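Local structure of 433aa long hypothetical phosphoribosylglycinamide formyl transferase (Pyrococcus horikoshii, 2DWC) at residues V233-I238 / G277-V282; A244-A249 / V399-A404. The protein is of unknown function but belongs to the ATP-grasp superfamily and holds adenosine-5'-diphosphate in a nucleotide pocket. One frame throughout, in Å; residues are numbered along the deposited sequence.

Contact 1: residues V233-I238 / G277-V282; sequences VGHYQI and GVEMFV. With ADP (adenosine-5'-diphosphate), chain H.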
loop_
_atom_site.group_PDB
_atom_site.type_symbol
_atom_site.label_atom_id
_atom_site.label_comp_id
_atom_site.label_asym_id
_atom_site.label_seq_id
_atom_site.Cartn_x
_atom_site.Cartn_y
_atom_site.Cartn_z
ATOM N N VAL B 233 16.557 7.972 10.094
ATOM C CA VAL B 233 15.847 6.863 10.718
ATOM C C VAL B 233 16.730 6.269 11.795
ATOM O O VAL B 233 17.833 5.811 11.509
ATOM C CB VAL B 233 15.500 5.753 9.637
ATOM C CG1 VAL B 233 15.139 4.416 10.296
ATOM C CG2 VAL B 233 14.356 6.259 8.777
ATOM N N GLY B 234 16.271 6.279 13.046
ATOM C CA GLY B 234 17.087 5.645 14.054
ATOM C C GLY B 234 16.852 4.130 14.118
ATOM O O GLY B 234 15.781 3.653 13.705
ATOM N N HIS B 235 17.825 3.361 14.611
ATOM C CA HIS B 235 17.613 1.914 14.747
ATOM C C HIS B 235 18.631 1.258 15.658
ATOM O O HIS B 235 19.617 1.872 16.035
ATOM C CB HIS B 235 17.673 1.213 13.374
ATOM C CG HIS B 235 18.973 1.398 12.648
ATOM N ND1 HIS B 235 20.020 0.507 12.756
ATOM C CD2 HIS B 235 19.382 2.354 11.774
ATOM C CE1 HIS B 235 21.012 0.900 11.976
ATOM N NE2 HIS B 235 20.654 2.018 11.368
ATOM N N TYR B 236 18.391 0.004 16.021
ATOM C CA TYR B 236 19.370 -0.678 16.847
ATOM C C TYR B 236 19.647 -2.083 16.302
ATOM O O TYR B 236 18.724 -2.897 16.122
ATOM C CB TYR B 236 18.931 -0.656 18.321
ATOM C CG TYR B 236 17.818 -1.586 18.704
ATOM C CD1 TYR B 236 18.067 -2.948 18.927
ATOM C CD2 TYR B 236 16.521 -1.115 18.865
ATOM C CE1 TYR B 236 17.046 -3.824 19.306
ATOM C CE2 TYR B 236 15.486 -1.980 19.239
ATOM C CZ TYR B 236 15.755 -3.336 19.458
ATOM O OH TYR B 236 14.736 -4.202 19.823
ATOM N N GLN B 237 20.929 -2.324 16.001
ATOM C CA GLN B 237 21.428 -3.579 15.432
ATOM C C GLN B 237 21.832 -4.619 16.468
ATOM O O GLN B 237 22.833 -4.451 17.169
ATOM C CB GLN B 237 22.640 -3.298 14.534
ATOM C CG GLN B 237 22.309 -2.688 13.183
ATOM C CD GLN B 237 21.967 -3.728 12.124
ATOM O OE1 GLN B 237 21.055 -3.532 11.316
ATOM N NE2 GLN B 237 22.711 -4.830 12.111
ATOM N N ILE B 238 21.060 -5.699 16.546
ATOM C CA ILE B 238 21.345 -6.782 17.480
ATOM C C ILE B 238 21.887 -8.003 16.735
ATOM O O ILE B 238 21.137 -8.731 16.075
ATOM C CB ILE B 238 20.078 -7.186 18.284
ATOM C CG1 ILE B 238 20.331 -8.507 19.018
ATOM C CG2 ILE B 238 18.865 -7.291 17.355
ATOM C CD1 ILE B 238 21.473 -8.451 20.015
ATOM N N GLY B 277 20.706 3.616 1.521
ATOM C CA GLY B 277 20.557 3.579 2.966
ATOM C C GLY B 277 21.963 3.908 3.500
ATOM O O GLY B 277 22.827 3.033 3.627
ATOM N N VAL B 278 22.212 5.191 3.786
ATOM C CA VAL B 278 23.535 5.553 4.318
ATOM C C VAL B 278 23.534 5.402 5.833
ATOM O O VAL B 278 22.790 6.091 6.531
ATOM C CB VAL B 278 23.874 7.012 3.927
ATOM C CG1 VAL B 278 25.319 7.311 4.353
ATOM C CG2 VAL B 278 23.661 7.210 2.403
ATOM N N GLU B 279 24.410 4.533 6.345
ATOM C CA GLU B 279 24.472 4.220 7.764
ATOM C C GLU B 279 25.484 5.120 8.456
ATOM O O GLU B 279 26.594 5.239 7.979
ATOM C CB GLU B 279 24.891 2.765 7.939
ATOM C CG GLU B 279 23.829 1.736 7.495
ATOM C CD GLU B 279 22.521 1.940 8.232
ATOM O OE1 GLU B 279 22.561 2.171 9.468
ATOM O OE2 GLU B 279 21.456 1.869 7.577
ATOM N N MET B 280 25.085 5.735 9.569
ATOM C CA MET B 280 25.971 6.629 10.311
ATOM C C MET B 280 25.837 6.451 11.815
ATOM O O MET B 280 24.808 5.979 12.303
ATOM C CB MET B 280 25.629 8.070 9.969
ATOM C CG MET B 280 25.916 8.424 8.517
ATOM S SD MET B 280 25.452 10.098 8.141
ATOM C CE MET B 280 24.852 10.022 6.503
ATOM N N PHE B 281 26.889 6.815 12.553
ATOM C CA PHE B 281 26.848 6.759 14.018
ATOM C C PHE B 281 26.761 8.221 14.481
ATOM O O PHE B 281 27.415 9.098 13.910
ATOM C CB PHE B 281 28.146 6.134 14.598
ATOM C CG PHE B 281 28.447 4.747 14.086
ATOM C CD1 PHE B 281 27.431 3.804 13.937
ATOM C CD2 PHE B 281 29.765 4.355 13.832
ATOM C CE1 PHE B 281 27.713 2.487 13.551
ATOM C CE2 PHE B 281 30.067 3.049 13.451
ATOM C CZ PHE B 281 29.037 2.102 13.310
ATOM N N VAL B 282 25.963 8.482 15.517
ATOM C CA VAL B 282 25.820 9.843 16.026
ATOM C C VAL B 282 26.091 9.907 17.524
ATOM O O VAL B 282 25.581 9.090 18.295
ATOM C CB VAL B 282 24.378 10.396 15.798
ATOM C CG1 VAL B 282 24.270 11.837 16.358
ATOM C CG2 VAL B 282 24.038 10.391 14.304
HETATM P PB ADP H . 27.066 -5.243 8.854
HETATM O O1B ADP H . 26.328 -4.905 7.616
HETATM O O2B ADP H . 26.314 -5.589 10.236
HETATM O O3B ADP H . 28.579 -5.790 8.818
HETATM P PA ADP H . 28.687 -3.513 10.352
HETATM O O1A ADP H . 29.477 -4.738 10.609
HETATM O O2A ADP H . 29.598 -2.358 9.701
HETATM O O3A ADP H . 27.479 -3.758 9.316
HETATM O "O5'" ADP H . 28.045 -2.917 11.699
HETATM C "C5'" ADP H . 27.163 -3.714 12.493
HETATM C "C4'" ADP H . 27.011 -3.059 13.866
HETATM O "O4'" ADP H . 28.182 -3.225 14.681
HETATM C "C3'" ADP H . 26.868 -1.548 13.689
HETATM O "O3'" ADP H . 25.514 -1.244 13.347
HETATM C "C2'" ADP H . 27.146 -1.144 15.134
HETATM O "O2'" ADP H . 26.054 -1.557 15.960
HETATM C "C1'" ADP H . 28.371 -2.010 15.429
HETATM N N9 ADP H . 29.609 -1.369 14.928
HETATM C C8 ADP H . 30.201 -1.596 13.760
HETATM N N7 ADP H . 31.306 -0.854 13.668
HETATM C C5 ADP H . 31.418 -0.156 14.788
HETATM C C6 ADP H . 32.336 0.779 15.263
HETATM N N6 ADP H . 33.408 1.095 14.545
HETATM N N1 ADP H . 32.134 1.326 16.470
HETATM C C2 ADP H . 31.093 0.993 17.211
HETATM N N3 ADP H . 30.204 0.106 16.792
HETATM C C4 ADP H . 30.337 -0.479 15.597
#
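His-235 and Glu-279 meet through one short hydrogen bond: NE2 of His-235 lies 2.7 Å from OE1 of Glu-279. The N-H to acceptor angle is 137°, so the bond is bent, although OE1 receives it on its syn lone pair. OE1 lies at the ring edge, near the imidazole plane, and the carboxylate itself is turned 66° from that plane. The chain of Glu-279 makes this possible by bending at chi2 (-57°), which folds the carboxylate back toward the histidine. Its other oxygen, OE2, is hydrogen-bonded to OG1 of Thr-212, so two bonds fix the rotation of the buried carboxylate. Strands 225-238 and 274-283 are not neighbours here: strand 209-219 pairs antiparallel with both, and the side chains meet across it on one face of the mixed sheet of the ATP-grasp domain. That face also carries adenosine-5'-diphosphate. The Gln-237 side is looser. CG of Gln-237 comes no nearer than 3.5 Å to O3' of the ligand; Gln-237 is partly exposed and Ile-238 beyond it exposed, and both are poorly ordered, so the position of the Gln-237 amide carries little weight. Phe-281 forms the packed side of the nucleotide: it is buried, stacked with Phe-207, and brings CZ to 3.6 Å from C5 of the adenine, approaching the base obliquely, while its CE1 reaches the ribose at 4.0 Å from C2'.

Contact 2: residues A244-A249 / V399-A404; sequences ASWQPA and VAKRKA
Lys-401 lays its aliphatic chain over one face of the Trp-246 indole, and the contact between strand 241-247 and helix 397-409 rests on that single pair. Apolar packing runs the length of the lysine. CG touches the tryptophan CB at 3.7 Å, CD follows at 3.7 Å from CD2, and CE sits over the middle of the six-membered ring, 3.6 Å from its centroid and 10° off the normal, a CH-pi contact. The electrostatic part comes from the terminal amine: NZ is 3.9 Å from the same centroid and 14° off the normal, which satisfies a cation-pi interaction. A turn at chi3 (63°) in an otherwise extended chain keeps both CE and NZ above this ring. No hydrogen bond joins the segments. Strand 343-349 contributes Ala-344, which touches both side chains, and Val-209 also packs on the indole. This is plain packing of a PurT C-terminal helix on a strand of the ATP-grasp domain, with the indole about 11 Å from the adenosine-5'-diphosphate. With the tryptophan buried and the lysine only partly so, the lysine methylenes cover one indole face, and the ring's pi electrons probably help stabilise the ammonium charge.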
loop_
_atom_site.group_PDB
_atom_site.type_symbol
_atom_site.label_atom_id
_atom_site.label_comp_id
_atom_site.label_asym_id
_atom_site.label_seq_id
_atom_site.Cartn_x
_atom_site.Cartn_y
_atom_site.Cartn_z
ATOM N N ALA B 244 14.482 -3.077 15.449
ATOM C CA ALA B 244 13.496 -1.987 15.501
ATOM C C ALA B 244 14.068 -0.749 14.829
ATOM O O ALA B 244 15.287 -0.567 14.844
ATOM C CB ALA B 244 13.162 -1.636 16.980
ATOM N N SER B 245 13.214 0.088 14.243
ATOM C CA SER B 245 13.668 1.343 13.632
ATOM C C SER B 245 12.584 2.371 13.838
ATOM O O SER B 245 11.432 2.029 14.172
ATOM C CB SER B 245 13.954 1.180 12.129
ATOM O OG SER B 245 12.746 0.814 11.457
ATOM N N TRP B 246 12.917 3.651 13.663
ATOM C CA TRP B 246 11.899 4.644 13.908
ATOM C C TRP B 246 12.286 5.909 13.198
ATOM O O TRP B 246 13.456 6.102 12.854
ATOM C CB TRP B 246 11.753 4.928 15.443
ATOM C CG TRP B 246 13.083 5.291 16.134
ATOM C CD1 TRP B 246 13.645 6.548 16.289
ATOM C CD2 TRP B 246 14.012 4.362 16.679
ATOM N NE1 TRP B 246 14.898 6.425 16.903
ATOM C CE2 TRP B 246 15.131 5.093 17.145
ATOM C CE3 TRP B 246 14.010 2.962 16.826
ATOM C CZ2 TRP B 246 16.238 4.464 17.745
ATOM C CZ3 TRP B 246 15.107 2.339 17.427
ATOM C CH2 TRP B 246 16.212 3.099 17.879
ATOM N N GLN B 247 11.302 6.778 12.986
ATOM C CA GLN B 247 11.581 8.060 12.317
ATOM C C GLN B 247 10.725 9.099 13.017
ATOM O O GLN B 247 9.565 8.859 13.276
ATOM C CB GLN B 247 11.182 8.006 10.834
ATOM C CG GLN B 247 11.744 9.174 9.988
ATOM C CD GLN B 247 11.249 9.135 8.542
ATOM O OE1 GLN B 247 10.046 8.935 8.302
ATOM N NE2 GLN B 247 12.153 9.369 7.578
ATOM N N PRO B 248 11.287 10.278 13.337
ATOM C CA PRO B 248 12.669 10.700 13.091
ATOM C C PRO B 248 13.585 10.308 14.239
ATOM O O PRO B 248 13.139 10.094 15.376
ATOM C CB PRO B 248 12.544 12.217 12.959
ATOM C CG PRO B 248 11.493 12.562 14.071
ATOM C CD PRO B 248 10.491 11.347 13.993
ATOM N N ALA B 249 14.862 10.169 13.938
ATOM C CA ALA B 249 15.845 9.854 14.979
ATOM C C ALA B 249 15.900 11.079 15.925
ATOM O O ALA B 249 15.814 12.215 15.479
ATOM C CB ALA B 249 17.206 9.626 14.342
ATOM N N VAL B 399 6.623 6.841 21.906
ATOM C CA VAL B 399 5.391 6.109 22.122
ATOM C C VAL B 399 5.265 5.099 20.955
ATOM O O VAL B 399 4.939 3.931 21.161
ATOM C CB VAL B 399 4.177 7.053 22.130
ATOM C CG1 VAL B 399 2.899 6.224 22.166
ATOM C CG2 VAL B 399 4.233 7.982 23.381
ATOM N N ALA B 400 5.532 5.549 19.739
ATOM C CA ALA B 400 5.463 4.612 18.593
ATOM C C ALA B 400 6.477 3.472 18.731
ATOM O O ALA B 400 6.134 2.316 18.445
ATOM C CB ALA B 400 5.667 5.370 17.281
ATOM N N LYS B 401 7.713 3.768 19.168
ATOM C CA LYS B 401 8.722 2.717 19.380
ATOM C C LYS B 401 8.229 1.669 20.376
ATOM O O LYS B 401 8.305 0.454 20.126
ATOM C CB LYS B 401 10.050 3.304 19.922
ATOM C CG LYS B 401 10.777 4.228 18.983
ATOM C CD LYS B 401 11.903 4.965 19.689
ATOM C CE LYS B 401 12.992 4.007 20.208
ATOM N NZ LYS B 401 14.086 4.783 20.886
ATOM N N ARG B 402 7.716 2.126 21.525
ATOM C CA ARG B 402 7.246 1.173 22.526
ATOM C C ARG B 402 6.043 0.408 22.025
ATOM O O ARG B 402 5.915 -0.789 22.282
ATOM C CB ARG B 402 6.900 1.879 23.854
ATOM C CG ARG B 402 8.120 2.174 24.728
ATOM C CD ARG B 402 7.704 2.746 26.115
ATOM N NE ARG B 402 6.839 3.929 25.993
ATOM C CZ ARG B 402 7.265 5.193 25.973
ATOM N NH1 ARG B 402 8.563 5.479 26.080
ATOM N NH2 ARG B 402 6.390 6.175 25.824
ATOM N N LYS B 403 5.156 1.076 21.294
ATOM C CA LYS B 403 3.983 0.384 20.792
ATOM C C LYS B 403 4.280 -0.702 19.737
ATOM O O LYS B 403 3.680 -1.799 19.794
ATOM C CB LYS B 403 3.022 1.389 20.228
ATOM C CG LYS B 403 1.741 0.809 19.747
ATOM C CD LYS B 403 0.781 1.936 19.444
ATOM C CE LYS B 403 0.110 2.446 20.721
ATOM N NZ LYS B 403 -1.008 3.374 20.403
ATOM N N ALA B 404 5.171 -0.397 18.790
ATOM C CA ALA B 404 5.550 -1.393 17.776
ATOM C C ALA B 404 6.150 -2.602 18.484
ATOM O O ALA B 404 5.872 -3.745 18.148
ATOM C CB ALA B 404 6.578 -0.798 16.762
#

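How the contacts relate
Contacts 1 and 2 have centres 13 Å apart on the same side of the chain's centre, and they adjoin through strands 225-238 and 241-247, antiparallel neighbours in one mixed sheet. The junction is direct: N of Gly-234 lies 2.8 Å from O of Trp-246, a probable hydrogen bond, and CE2 of Tyr-236 packs at 3.3 Å from CB of Ala-244. Along the chain the segments alternate, 233-238, 244-249, 277-282, then 399-404. Contact 1 stays within the ATP-grasp domain beside the nucleotide, whereas contact 2 reaches into the PurT C-terminal region. The one sheet thus has the nucleotide near strands 225-238 and 274-283, and helix 397-409 packs on its strand 241-247.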